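PDB 2GGS: dTDP-4-dehydrorhamnose reductase from Sulfolobus tokodaii, which binds NADPH and probably reduces dTDP-4-dehydrorhamnose to dTDP-rhamnose. Local coordinates for residues T3-A8 against I14-L19; E25-Y30 against G37-D42; K158-Y163 against V174-G179. All coordinates share one frame; numbering follows the deposited sequence.

Contact 1 (T3-A8 against I14-L19); sequences TLITGA and IELSRL. With NDP (NADPH dihydro-nicotinamide-adenine-dinucleotide phosphate), chain C.
With CG1 of I5 turned beside its backbone N (chi1 -59°) and CD1 carried on in an extended chain, the tip of this isoleucine lands on helix 11-20, where its CD1 lies 3.9 Å from CB of L16. The other branch, CG2, is thereby anti to the backbone N and faces CD1 of L16 at 4.2 Å, so both arms of the isoleucine bear on one leucine. CD1 of I5 also rests 3.7 Å from OG of S17. That hydroxyl is beside its own backbone N (chi1 -70°), near enough to the helix to bond the carbonyl of G13, one turn back. Its other partner is a water, 2.6 Å from OG of S17, which donates a hydrogen bond to O of A8 and so ties the loop after the strand to the helix flank. On the loop, G7 has a positive phi, and its CA sits 3.1 Å from O3B of the NADPH; a CB there would be crowded by C4B of the ribose. I62 of the adjoining strand also touches L16 and extends the apolar layer. Strand, glycine-containing turn and helix together form the opening of the first beta-alpha-beta unit of a Rossmann fold, the dinucleotide-binding motif.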
loop_
_atom_site.group_PDB
_atom_site.type_symbol
_atom_site.label_atom_id
_atom_site.label_comp_id
_atom_site.label_asym_id
_atom_site.label_seq_id
_atom_site.Cartn_x
_atom_site.Cartn_y
_atom_site.Cartn_z
ATOM N N THR A 3 -4.637 -2.692 -18.484
ATOM C CA THR A 3 -4.592 -2.280 -17.087
ATOM C C THR A 3 -3.847 -0.959 -16.925
ATOM O O THR A 3 -2.732 -0.859 -17.212
ATOM C CB THR A 3 -3.930 -3.370 -16.224
ATOM O OG1 THR A 3 -4.685 -4.583 -16.318
ATOM C CG2 THR A 3 -4.023 -3.012 -14.749
ATOM N N LEU A 4 -4.394 0.130 -16.338
ATOM C CA LEU A 4 -3.824 1.348 -15.774
ATOM C C LEU A 4 -3.411 1.143 -14.320
ATOM O O LEU A 4 -4.197 0.708 -13.530
ATOM C CB LEU A 4 -4.821 2.503 -15.879
ATOM C CG LEU A 4 -4.350 3.856 -15.340
ATOM C CD1 LEU A 4 -3.155 4.362 -16.133
ATOM C CD2 LEU A 4 -5.483 4.871 -15.364
ATOM N N ILE A 5 -2.142 1.389 -14.161
ATOM C CA ILE A 5 -1.596 1.320 -12.834
ATOM C C ILE A 5 -1.194 2.716 -12.411
ATOM O O ILE A 5 -0.255 3.189 -12.856
ATOM C CB ILE A 5 -0.326 0.457 -12.750
ATOM C CG1 ILE A 5 -0.643 -0.953 -13.204
ATOM C CG2 ILE A 5 0.246 0.430 -11.328
ATOM C CD1 ILE A 5 0.526 -1.782 -13.364
ATOM N N THR A 6 -1.970 3.328 -11.545
ATOM C CA THR A 6 -1.494 4.605 -10.942
ATOM C C THR A 6 -0.531 4.232 -9.838
ATOM O O THR A 6 -0.605 3.097 -9.282
ATOM C CB THR A 6 -2.638 5.466 -10.348
ATOM O OG1 THR A 6 -3.113 4.896 -9.104
ATOM C CG2 THR A 6 -3.758 5.674 -11.346
ATOM N N GLY A 7 0.377 5.135 -9.499
ATOM C CA GLY A 7 1.446 4.801 -8.568
ATOM C C GLY A 7 2.398 3.743 -9.133
ATOM O O GLY A 7 3.039 3.046 -8.368
ATOM N N ALA A 8 2.511 3.656 -10.466
ATOM C CA ALA A 8 3.394 2.712 -11.148
ATOM C C ALA A 8 4.842 2.810 -10.793
ATOM O O ALA A 8 5.574 1.827 -10.864
ATOM C CB ALA A 8 3.226 2.776 -12.609
ATOM N N ILE A 14 5.883 -0.721 -9.200
ATOM C CA ILE A 14 7.021 -1.342 -9.920
ATOM C C ILE A 14 6.781 -2.840 -10.095
ATOM O O ILE A 14 6.937 -3.375 -11.188
ATOM C CB ILE A 14 8.339 -1.064 -9.240
ATOM C CG1 ILE A 14 8.648 0.432 -9.416
ATOM C CG2 ILE A 14 9.504 -1.908 -9.877
ATOM C CD1 ILE A 14 9.746 0.952 -8.551
ATOM N N GLU A 15 6.403 -3.473 -8.982
ATOM C CA GLU A 15 6.192 -4.901 -8.967
ATOM C C GLU A 15 4.952 -5.312 -9.776
ATOM O O GLU A 15 5.006 -6.298 -10.528
ATOM C CB GLU A 15 6.172 -5.422 -7.527
ATOM C CG GLU A 15 7.524 -5.195 -6.801
ATOM C CD GLU A 15 8.691 -5.849 -7.498
ATOM O OE1 GLU A 15 8.531 -6.983 -8.016
ATOM O OE2 GLU A 15 9.799 -5.248 -7.527
ATOM N N LEU A 16 3.851 -4.574 -9.639
ATOM C CA LEU A 16 2.686 -4.792 -10.499
ATOM C C LEU A 16 3.036 -4.712 -11.979
ATOM O O LEU A 16 2.623 -5.537 -12.767
ATOM C CB LEU A 16 1.588 -3.758 -10.208
ATOM C CG LEU A 16 0.807 -3.889 -8.903
ATOM C CD1 LEU A 16 -0.096 -2.688 -8.567
ATOM C CD2 LEU A 16 -0.031 -5.185 -8.967
ATOM N N SER A 17 3.774 -3.669 -12.364
ATOM C CA SER A 17 4.185 -3.526 -13.748
ATOM C C SER A 17 4.941 -4.770 -14.256
ATOM O O SER A 17 4.675 -5.264 -15.344
ATOM C CB SER A 17 5.038 -2.268 -13.881
ATOM O OG SER A 17 4.175 -1.156 -13.699
ATOM N N ARG A 18 5.869 -5.259 -13.436
ATOM C CA ARG A 18 6.757 -6.363 -13.786
ATOM C C ARG A 18 5.902 -7.584 -14.081
ATOM O O ARG A 18 6.081 -8.262 -15.113
ATOM C CB ARG A 18 7.721 -6.634 -12.627
ATOM C CG ARG A 18 8.754 -7.732 -12.934
ATOM C CD ARG A 18 9.779 -7.887 -11.803
ATOM N NE ARG A 18 9.192 -8.230 -10.507
ATOM C CZ ARG A 18 8.708 -9.429 -10.163
ATOM N NH1 ARG A 18 8.762 -10.465 -11.003
ATOM N NH2 ARG A 18 8.186 -9.597 -8.953
ATOM N N LEU A 19 4.941 -7.825 -13.207
ATOM C CA LEU A 19 4.171 -9.074 -13.259
ATOM C C LEU A 19 3.055 -9.022 -14.269
ATOM O O LEU A 19 2.789 -10.015 -14.996
ATOM C CB LEU A 19 3.595 -9.414 -11.890
ATOM C CG LEU A 19 4.580 -9.777 -10.782
ATOM C CD1 LEU A 19 3.778 -9.953 -9.510
ATOM C CD2 LEU A 19 5.332 -11.043 -11.146
HETATM P PA NDP C . 5.046 4.571 -2.682
HETATM O O1A NDP C . 5.274 5.688 -1.752
HETATM O O2A NDP C . 6.260 3.774 -2.977
HETATM O O5B NDP C . 4.434 5.061 -4.054
HETATM C C5B NDP C . 3.524 6.146 -4.094
HETATM C C4B NDP C . 3.133 6.286 -5.542
HETATM O O4B NDP C . 2.101 7.274 -5.609
HETATM C C3B NDP C . 4.287 6.690 -6.444
HETATM O O3B NDP C . 4.191 5.965 -7.641
HETATM C C2B NDP C . 3.975 8.171 -6.693
HETATM O O2B NDP C . 4.478 8.526 -7.945
HETATM C C1B NDP C . 2.453 8.123 -6.692
HETATM N N9A NDP C . 1.879 9.453 -6.469
HETATM C C8A NDP C . 1.907 10.181 -5.318
HETATM N N7A NDP C . 1.283 11.371 -5.549
HETATM C C5A NDP C . 0.878 11.379 -6.831
HETATM C C6A NDP C . 0.210 12.335 -7.606
HETATM N N6A NDP C . -0.058 13.569 -7.095
HETATM N N1A NDP C . -0.024 12.015 -8.916
HETATM C C2A NDP C . 0.342 10.807 -9.495
HETATM N N3A NDP C . 1.012 9.883 -8.729
HETATM C C4A NDP C . 1.269 10.182 -7.435
HETATM O O3 NDP C . 3.826 3.756 -1.990
HETATM P PN NDP C . 3.643 2.145 -1.924
HETATM O O1N NDP C . 3.915 1.469 -3.172
HETATM O O2N NDP C . 4.370 1.794 -0.682
HETATM O O5D NDP C . 2.087 2.086 -1.559
HETATM C C5D NDP C . 1.140 1.631 -2.520
HETATM C C4D NDP C . -0.285 1.726 -1.989
HETATM O O4D NDP C . -0.379 0.922 -0.836
HETATM C C3D NDP C . -0.716 3.129 -1.572
HETATM O O3D NDP C . -2.090 3.166 -1.850
HETATM C C2D NDP C . -0.489 3.152 -0.081
HETATM O O2D NDP C . -1.321 4.121 0.535
HETATM C C1D NDP C . -0.884 1.694 0.257
HETATM N N1N NDP C . -0.270 1.267 1.520
HETATM C C2N NDP C . 1.071 1.487 1.683
HETATM C C3N NDP C . 1.770 0.949 2.755
HETATM C C7N NDP C . 3.235 1.222 2.874
HETATM O O7N NDP C . 3.892 0.881 4.072
HETATM N N7N NDP C . 3.887 1.793 1.864
HETATM C C4N NDP C . 1.058 0.105 3.796
HETATM C C5N NDP C . -0.424 -0.054 3.553
HETATM C C6N NDP C . -1.008 0.525 2.420
HETATM P P2B NDP C . 5.876 9.404 -8.116
HETATM O O1X NDP C . 6.225 9.140 -9.525
HETATM O O2X NDP C . 6.883 8.909 -7.134
HETATM O O3X NDP C . 5.597 10.902 -7.830
HETATM O O HOH W 1 6.125 0.535 -13.303
#

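Contact 2 (E25-Y30 against G37-D42); sequences EVIKVY and GGYKLD. With NDP (NADPH dihydro-nicotinamide-adenine-dinucleotide phosphate), chain C.
Strands 26-30 and 39-40 run parallel, joined by three backbone hydrogen bonds: N of Y39 to O of K28 (2.8 Å), N of Y30 to O of Y39 (2.9 Å) and N of L41 to O of Y30 (2.8 Å). Y30 has the largest share of the buried surface. Its CG stands between the backbone N and the carbonyl carbon (chi1 65°), which swings the ring across the neighbouring strand. There one face lies against the backbone of K40, while the ring edge meets G38, with CE2 of Y30 3.5 Å from C of G38. The K40 side chain crosses the tyrosine at about a right angle, its CB 3.6 Å from CZ of Y30, before its amine goes on to the carbonyl of N31. G38 suits this place, since a CB on it would clash with the ring. With an alanine here instead of Y30 the ring would be gone, which is likely to leave a gap over G38 and beside the K40 backbone and CB. On the face bearing V29 and Y39 the packing is apolar: CG1 of V29 reaches CB of L41 at 3.8 Å, and CG2 of I27 comes obliquely onto the Y39 ring. A water bridges N of K28 and O of G37 ahead of the pairing. Beyond the paired residues, OD1 of D42 accepts a nearly straight bond from N6A of the NADPH adenine (3.0 Å, 171°). Strand 39-40 is the outermost strand at this end of the parallel sheet, and strand 26-30 separates it from strand 3-6. Helix 46-56 packs on V29 and L41 through F52, whereas S17 of helix 11-20 touches K28.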
loop_
_atom_site.group_PDB
_atom_site.type_symbol
_atom_site.label_atom_id
_atom_site.label_comp_id
_atom_site.label_asym_id
_atom_site.label_seq_id
_atom_site.Cartn_x
_atom_site.Cartn_y
_atom_site.Cartn_z
ATOM N N GLU A 25 -1.665 -5.940 -21.156
ATOM C CA GLU A 25 -1.272 -4.637 -21.698
ATOM C C GLU A 25 -1.317 -3.574 -20.583
ATOM O O GLU A 25 -2.365 -3.367 -19.993
ATOM C CB GLU A 25 -2.241 -4.251 -22.816
ATOM C CG GLU A 25 -2.023 -2.886 -23.402
ATOM C CD GLU A 25 -3.099 -2.461 -24.426
ATOM O OE1 GLU A 25 -4.055 -3.226 -24.741
ATOM O OE2 GLU A 25 -2.981 -1.331 -24.925
ATOM N N VAL A 26 -0.203 -2.893 -20.317
ATOM C CA VAL A 26 -0.100 -2.066 -19.103
ATOM C C VAL A 26 0.130 -0.600 -19.438
ATOM O O VAL A 26 0.954 -0.269 -20.280
ATOM C CB VAL A 26 1.040 -2.550 -18.156
ATOM C CG1 VAL A 26 1.145 -1.645 -16.941
ATOM C CG2 VAL A 26 0.784 -3.974 -17.695
ATOM N N ILE A 27 -0.648 0.264 -18.788
ATOM C CA ILE A 27 -0.448 1.703 -18.850
ATOM C C ILE A 27 0.096 2.155 -17.506
ATOM O O ILE A 27 -0.604 2.106 -16.494
ATOM C CB ILE A 27 -1.761 2.449 -19.174
ATOM C CG1 ILE A 27 -2.376 1.881 -20.464
ATOM C CG2 ILE A 27 -1.522 3.971 -19.231
ATOM C CD1 ILE A 27 -3.824 2.211 -20.599
ATOM N N LYS A 28 1.344 2.588 -17.512
ATOM C CA LYS A 28 2.081 2.922 -16.278
ATOM C C LYS A 28 2.098 4.423 -16.058
ATOM O O LYS A 28 2.634 5.129 -16.905
ATOM C CB LYS A 28 3.533 2.404 -16.363
ATOM C CG LYS A 28 3.629 0.886 -16.609
ATOM C CD LYS A 28 5.063 0.410 -16.674
ATOM C CE LYS A 28 5.693 0.708 -17.992
ATOM N NZ LYS A 28 6.721 -0.358 -18.214
ATOM N N VAL A 29 1.531 4.886 -14.937
ATOM C CA VAL A 29 1.497 6.337 -14.622
ATOM C C VAL A 29 2.458 6.700 -13.491
ATOM O O VAL A 29 2.472 6.053 -12.430
ATOM C CB VAL A 29 0.036 6.818 -14.316
ATOM C CG1 VAL A 29 0.016 8.224 -13.655
ATOM C CG2 VAL A 29 -0.794 6.860 -15.616
ATOM N N TYR A 30 3.248 7.769 -13.680
ATOM C CA TYR A 30 4.127 8.232 -12.646
ATOM C C TYR A 30 3.905 9.741 -12.587
ATOM O O TYR A 30 3.189 10.272 -13.430
ATOM C CB TYR A 30 5.582 7.911 -12.979
ATOM C CG TYR A 30 6.107 8.654 -14.219
ATOM C CD1 TYR A 30 6.717 9.916 -14.096
ATOM C CD2 TYR A 30 5.999 8.084 -15.479
ATOM C CE1 TYR A 30 7.212 10.588 -15.233
ATOM C CE2 TYR A 30 6.480 8.739 -16.613
ATOM C CZ TYR A 30 7.074 9.982 -16.477
ATOM O OH TYR A 30 7.530 10.611 -17.617
ATOM N N GLY A 37 8.882 3.852 -20.314
ATOM C CA GLY A 37 7.607 3.670 -21.017
ATOM C C GLY A 37 6.362 4.150 -20.267
ATOM O O GLY A 37 5.240 3.833 -20.655
ATOM N N GLY A 38 6.567 4.913 -19.200
ATOM C CA GLY A 38 5.460 5.466 -18.423
ATOM C C GLY A 38 4.870 6.753 -18.986
ATOM O O GLY A 38 5.392 7.335 -19.954
ATOM N N TYR A 39 3.787 7.193 -18.360
ATOM C CA TYR A 39 3.099 8.433 -18.695
ATOM C C TYR A 39 3.104 9.295 -17.471
ATOM O O TYR A 39 2.724 8.848 -16.371
ATOM C CB TYR A 39 1.638 8.171 -19.078
ATOM C CG TYR A 39 1.487 7.396 -20.344
ATOM C CD1 TYR A 39 1.272 8.051 -21.552
ATOM C CD2 TYR A 39 1.545 6.002 -20.342
ATOM C CE1 TYR A 39 1.139 7.333 -22.725
ATOM C CE2 TYR A 39 1.403 5.268 -21.516
ATOM C CZ TYR A 39 1.194 5.941 -22.702
ATOM O OH TYR A 39 1.055 5.228 -23.880
ATOM N N LYS A 40 3.520 10.548 -17.647
ATOM C CA LYS A 40 3.557 11.456 -16.542
ATOM C C LYS A 40 2.168 12.058 -16.326
ATOM O O LYS A 40 1.560 12.589 -17.260
ATOM C CB LYS A 40 4.549 12.591 -16.840
ATOM C CG LYS A 40 4.820 13.409 -15.615
ATOM C CD LYS A 40 5.698 14.651 -15.934
ATOM C CE LYS A 40 5.909 15.483 -14.698
ATOM N NZ LYS A 40 6.946 14.903 -13.777
ATOM N N LEU A 41 1.677 11.992 -15.087
ATOM C CA LEU A 41 0.338 12.503 -14.755
ATOM C C LEU A 41 0.213 12.751 -13.271
ATOM O O LEU A 41 0.419 11.842 -12.419
ATOM C CB LEU A 41 -0.782 11.571 -15.282
ATOM C CG LEU A 41 -2.232 11.908 -14.950
ATOM C CD1 LEU A 41 -2.666 13.148 -15.723
ATOM C CD2 LEU A 41 -3.107 10.735 -15.343
ATOM N N ASP A 42 -0.123 13.985 -12.940
ATOM C CA ASP A 42 -0.432 14.358 -11.575
ATOM C C ASP A 42 -1.898 14.102 -11.344
ATOM O O ASP A 42 -2.765 14.780 -11.922
ATOM C CB ASP A 42 -0.128 15.851 -11.345
ATOM C CG ASP A 42 -0.296 16.272 -9.893
ATOM O OD1 ASP A 42 -1.052 15.612 -9.119
ATOM O OD2 ASP A 42 0.333 17.297 -9.499
HETATM P PA NDP C . 5.046 4.571 -2.682
HETATM O O1A NDP C . 5.274 5.688 -1.752
HETATM O O2A NDP C . 6.260 3.774 -2.977
HETATM O O5B NDP C . 4.434 5.061 -4.054
HETATM C C5B NDP C . 3.524 6.146 -4.094
HETATM C C4B NDP C . 3.133 6.286 -5.542
HETATM O O4B NDP C . 2.101 7.274 -5.609
HETATM C C3B NDP C . 4.287 6.690 -6.444
HETATM O O3B NDP C . 4.191 5.965 -7.641
HETATM C C2B NDP C . 3.975 8.171 -6.693
HETATM O O2B NDP C . 4.478 8.526 -7.945
HETATM C C1B NDP C . 2.453 8.123 -6.692
HETATM N N9A NDP C . 1.879 9.453 -6.469
HETATM C C8A NDP C . 1.907 10.181 -5.318
HETATM N N7A NDP C . 1.283 11.371 -5.549
HETATM C C5A NDP C . 0.878 11.379 -6.831
HETATM C C6A NDP C . 0.210 12.335 -7.606
HETATM N N6A NDP C . -0.058 13.569 -7.095
HETATM N N1A NDP C . -0.024 12.015 -8.916
HETATM C C2A NDP C . 0.342 10.807 -9.495
HETATM N N3A NDP C . 1.012 9.883 -8.729
HETATM C C4A NDP C . 1.269 10.182 -7.435
HETATM O O3 NDP C . 3.826 3.756 -1.990
HETATM P PN NDP C . 3.643 2.145 -1.924
HETATM O O1N NDP C . 3.915 1.469 -3.172
HETATM O O2N NDP C . 4.370 1.794 -0.682
HETATM O O5D NDP C . 2.087 2.086 -1.559
HETATM C C5D NDP C . 1.140 1.631 -2.520
HETATM C C4D NDP C . -0.285 1.726 -1.989
HETATM O O4D NDP C . -0.379 0.922 -0.836
HETATM C C3D NDP C . -0.716 3.129 -1.572
HETATM O O3D NDP C . -2.090 3.166 -1.850
HETATM C C2D NDP C . -0.489 3.152 -0.081
HETATM O O2D NDP C . -1.321 4.121 0.535
HETATM C C1D NDP C . -0.884 1.694 0.257
HETATM N N1N NDP C . -0.270 1.267 1.520
HETATM C C2N NDP C . 1.071 1.487 1.683
HETATM C C3N NDP C . 1.770 0.949 2.755
HETATM C C7N NDP C . 3.235 1.222 2.874
HETATM O O7N NDP C . 3.892 0.881 4.072
HETATM N N7N NDP C . 3.887 1.793 1.864
HETATM C C4N NDP C . 1.058 0.105 3.796
HETATM C C5N NDP C . -0.424 -0.054 3.553
HETATM C C6N NDP C . -1.008 0.525 2.420
HETATM P P2B NDP C . 5.876 9.404 -8.116
HETATM O O1X NDP C . 6.225 9.140 -9.525
HETATM O O2X NDP C . 6.883 8.909 -7.134
HETATM O O3X NDP C . 5.597 10.902 -7.830
HETATM O O HOH W 2 2.814 2.726 -19.903
#

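Contact 3 (K158-Y163 against V174-G179); sequences KGFPIY and VFAFKG. With NDP (NADPH dihydro-nicotinamide-adenine-dinucleotide phosphate), chain C.
NZ of K158 donates a hydrogen bond of 2.8 Å to O1A of the NADPH pyrophosphate, at the end of a chain fully extended beyond CG. The residue stands just ahead of helix 160-169, which with strand 174-177 follows strand 147-151 of the Rossmann sheet in the chain; strand 174-177 lies outside that sheet and pairs in parallel with strand 231-234. G159 is the N-cap residue of the helix, and its backbone angles would jam a CB against the carbonyl O of K158. Across the contact, OH of Y163 accepts a weak hydrogen bond of 3.4 Å from N of F175, the one hydrogen bond between 158-163 and 174-179. Y163 holds its CG anti to the backbone N (chi1 157°), and the phenol extends from the helix to the strand. On the way it slides past V174 in the opposite direction, with CE2 of Y163 3.7 Å from CG1 of V174. L217 and R214 of helix 214-224 close in on F160, and R214 also touches A176. F160, one helical turn before Y163, adds the far end of its ring: CZ of F160 lies 4.3 Å from CG1 of V174, which both aromatic rings thus share, and 4.1 Å from CB of A176.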
loop_
_atom_site.group_PDB
_atom_site.type_symbol
_atom_site.label_atom_id
_atom_site.label_comp_id
_atom_site.label_asym_id
_atom_site.label_seq_id
_atom_site.Cartn_x
_atom_site.Cartn_y
_atom_site.Cartn_z
ATOM N N LYS A 158 11.843 0.817 0.224
ATOM C CA LYS A 158 11.694 1.549 1.472
ATOM C C LYS A 158 10.809 0.745 2.449
ATOM O O LYS A 158 10.706 -0.465 2.295
ATOM C CB LYS A 158 11.210 2.986 1.240
ATOM C CG LYS A 158 9.881 3.078 0.603
ATOM C CD LYS A 158 9.473 4.533 0.391
ATOM C CE LYS A 158 8.091 4.633 -0.276
ATOM N NZ LYS A 158 7.704 6.106 -0.475
ATOM N N GLY A 159 10.230 1.396 3.452
ATOM C CA GLY A 159 9.453 0.660 4.462
ATOM C C GLY A 159 10.422 0.255 5.554
ATOM O O GLY A 159 11.627 0.419 5.414
ATOM N N PHE A 160 9.885 -0.263 6.644
ATOM C CA PHE A 160 10.675 -0.520 7.853
ATOM C C PHE A 160 11.866 -1.491 7.659
ATOM O O PHE A 160 12.975 -1.194 8.166
ATOM C CB PHE A 160 9.728 -0.982 8.970
ATOM C CG PHE A 160 10.405 -1.194 10.290
ATOM C CD1 PHE A 160 10.988 -0.131 10.962
ATOM C CD2 PHE A 160 10.448 -2.449 10.859
ATOM C CE1 PHE A 160 11.623 -0.327 12.206
ATOM C CE2 PHE A 160 11.060 -2.638 12.103
ATOM C CZ PHE A 160 11.644 -1.586 12.758
ATOM N N PRO A 161 11.680 -2.649 6.971
ATOM C CA PRO A 161 12.835 -3.559 6.880
ATOM C C PRO A 161 14.069 -2.935 6.256
ATOM O O PRO A 161 15.183 -3.247 6.668
ATOM C CB PRO A 161 12.325 -4.689 5.996
ATOM C CG PRO A 161 10.836 -4.731 6.301
ATOM C CD PRO A 161 10.489 -3.270 6.336
ATOM N N ILE A 162 13.853 -2.040 5.295
ATOM C CA ILE A 162 14.958 -1.332 4.666
ATOM C C ILE A 162 15.632 -0.340 5.607
ATOM O O ILE A 162 16.877 -0.301 5.676
ATOM C CB ILE A 162 14.523 -0.705 3.311
ATOM C CG1 ILE A 162 14.752 -1.739 2.219
ATOM C CG2 ILE A 162 15.359 0.544 2.995
ATOM C CD1 ILE A 162 16.249 -1.945 1.904
ATOM N N TYR A 163 14.839 0.445 6.332
ATOM C CA TYR A 163 15.358 1.344 7.356
ATOM C C TYR A 163 16.206 0.542 8.360
ATOM O O TYR A 163 17.313 0.954 8.701
ATOM C CB TYR A 163 14.234 2.079 8.073
ATOM C CG TYR A 163 14.604 2.576 9.443
ATOM C CD1 TYR A 163 15.393 3.736 9.619
ATOM C CD2 TYR A 163 14.174 1.896 10.569
ATOM C CE1 TYR A 163 15.735 4.183 10.905
ATOM C CE2 TYR A 163 14.500 2.326 11.840
ATOM C CZ TYR A 163 15.284 3.470 12.009
ATOM O OH TYR A 163 15.578 3.847 13.313
ATOM N N VAL A 174 18.603 1.271 15.776
ATOM C CA VAL A 174 17.232 1.252 15.291
ATOM C C VAL A 174 16.284 1.392 16.464
ATOM O O VAL A 174 16.357 0.634 17.435
ATOM C CB VAL A 174 16.900 -0.087 14.543
ATOM C CG1 VAL A 174 15.395 -0.235 14.371
ATOM C CG2 VAL A 174 17.556 -0.120 13.198
ATOM N N PHE A 175 15.399 2.383 16.390
ATOM C CA PHE A 175 14.338 2.536 17.372
ATOM C C PHE A 175 13.037 1.915 16.869
ATOM O O PHE A 175 12.413 2.410 15.936
ATOM C CB PHE A 175 14.193 4.021 17.737
ATOM C CG PHE A 175 15.430 4.576 18.370
ATOM C CD1 PHE A 175 15.673 4.358 19.726
ATOM C CD2 PHE A 175 16.389 5.213 17.608
ATOM C CE1 PHE A 175 16.834 4.829 20.316
ATOM C CE2 PHE A 175 17.562 5.688 18.188
ATOM C CZ PHE A 175 17.786 5.486 19.544
ATOM N N ALA A 176 12.663 0.787 17.454
ATOM C CA ALA A 176 11.545 0.021 16.940
ATOM C C ALA A 176 10.313 0.302 17.754
ATOM O O ALA A 176 10.246 0.031 18.951
ATOM C CB ALA A 176 11.859 -1.508 16.895
ATOM N N PHE A 177 9.312 0.866 17.077
ATOM C CA PHE A 177 8.026 1.105 17.683
ATOM C C PHE A 177 7.474 -0.156 18.349
ATOM O O PHE A 177 7.429 -1.222 17.734
ATOM C CB PHE A 177 7.048 1.616 16.610
ATOM C CG PHE A 177 5.650 1.866 17.111
ATOM C CD1 PHE A 177 5.407 2.794 18.135
ATOM C CD2 PHE A 177 4.555 1.213 16.527
ATOM C CE1 PHE A 177 4.106 3.049 18.596
ATOM C CE2 PHE A 177 3.236 1.451 16.981
ATOM C CZ PHE A 177 3.011 2.393 18.013
ATOM N N LYS A 178 7.056 -0.016 19.604
ATOM C CA LYS A 178 6.317 -1.078 20.290
ATOM C C LYS A 178 4.906 -1.182 19.733
ATOM O O LYS A 178 4.014 -0.433 20.143
ATOM C CB LYS A 178 6.275 -0.845 21.809
ATOM C CG LYS A 178 5.659 -2.003 22.625
ATOM C CD LYS A 178 5.686 -1.665 24.126
ATOM C CE LYS A 178 4.790 -2.532 24.964
ATOM N NZ LYS A 178 4.641 -1.867 26.300
ATOM N N GLY A 179 4.719 -2.131 18.816
ATOM C CA GLY A 179 3.413 -2.389 18.223
ATOM C C GLY A 179 3.559 -3.377 17.085
ATOM O O GLY A 179 4.688 -3.719 16.698
HETATM P PA NDP C . 5.046 4.571 -2.682
HETATM O O1A NDP C . 5.274 5.688 -1.752
HETATM O O2A NDP C . 6.260 3.774 -2.977
HETATM O O5B NDP C . 4.434 5.061 -4.054
HETATM C C5B NDP C . 3.524 6.146 -4.094
HETATM C C4B NDP C . 3.133 6.286 -5.542
HETATM O O4B NDP C . 2.101 7.274 -5.609
HETATM C C3B NDP C . 4.287 6.690 -6.444
HETATM O O3B NDP C . 4.191 5.965 -7.641
HETATM C C2B NDP C . 3.975 8.171 -6.693
HETATM O O2B NDP C . 4.478 8.526 -7.945
HETATM C C1B NDP C . 2.453 8.123 -6.692
HETATM N N9A NDP C . 1.879 9.453 -6.469
HETATM C C8A NDP C . 1.907 10.181 -5.318
HETATM N N7A NDP C . 1.283 11.371 -5.549
HETATM C C5A NDP C . 0.878 11.379 -6.831
HETATM C C6A NDP C . 0.210 12.335 -7.606
HETATM N N6A NDP C . -0.058 13.569 -7.095
HETATM N N1A NDP C . -0.024 12.015 -8.916
HETATM C C2A NDP C . 0.342 10.807 -9.495
HETATM N N3A NDP C . 1.012 9.883 -8.729
HETATM C C4A NDP C . 1.269 10.182 -7.435
HETATM O O3 NDP C . 3.826 3.756 -1.990
HETATM P PN NDP C . 3.643 2.145 -1.924
HETATM O O1N NDP C . 3.915 1.469 -3.172
HETATM O O2N NDP C . 4.370 1.794 -0.682
HETATM O O5D NDP C . 2.087 2.086 -1.559
HETATM C C5D NDP C . 1.140 1.631 -2.520
HETATM C C4D NDP C . -0.285 1.726 -1.989
HETATM O O4D NDP C . -0.379 0.922 -0.836
HETATM C C3D NDP C . -0.716 3.129 -1.572
HETATM O O3D NDP C . -2.090 3.166 -1.850
HETATM C C2D NDP C . -0.489 3.152 -0.081
HETATM O O2D NDP C . -1.321 4.121 0.535
HETATM C C1D NDP C . -0.884 1.694 0.257
HETATM N N1N NDP C . -0.270 1.267 1.520
HETATM C C2N NDP C . 1.071 1.487 1.683
HETATM C C3N NDP C . 1.770 0.949 2.755
HETATM C C7N NDP C . 3.235 1.222 2.874
HETATM O O7N NDP C . 3.892 0.881 4.072
HETATM N N7N NDP C . 3.887 1.793 1.864
HETATM C C4N NDP C . 1.058 0.105 3.796
HETATM C C5N NDP C . -0.424 -0.054 3.553
HETATM C C6N NDP C . -1.008 0.525 2.420
HETATM P P2B NDP C . 5.876 9.404 -8.116
HETATM O O1X NDP C . 6.225 9.140 -9.525
HETATM O O2X NDP C . 6.883 8.909 -7.134
HETATM O O3X NDP C . 5.597 10.902 -7.830
#

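Contacts 1, 2 and 3 follow one another in series along the chain. The first two are neighbours, their centres 9 Å apart: strands 3-6 and 26-30 lie side by side in the seven-stranded parallel sheet, joined by backbone bonds from T3 to E25 and I27, and helix 11-20 connects them. Contact 2 adds edge strand 39-40. Contact 3 lies on the opposite side of the chain's centre, about 26 Å from contact 1 and 31 Å from contact 2 between centres, on helix 160-169 and a separate two-stranded sheet. NADPH touches all three: the sheet end meets its adenosine part and K158 its pyrophosphate, so distant parts of the chain contribute to one cofactor site.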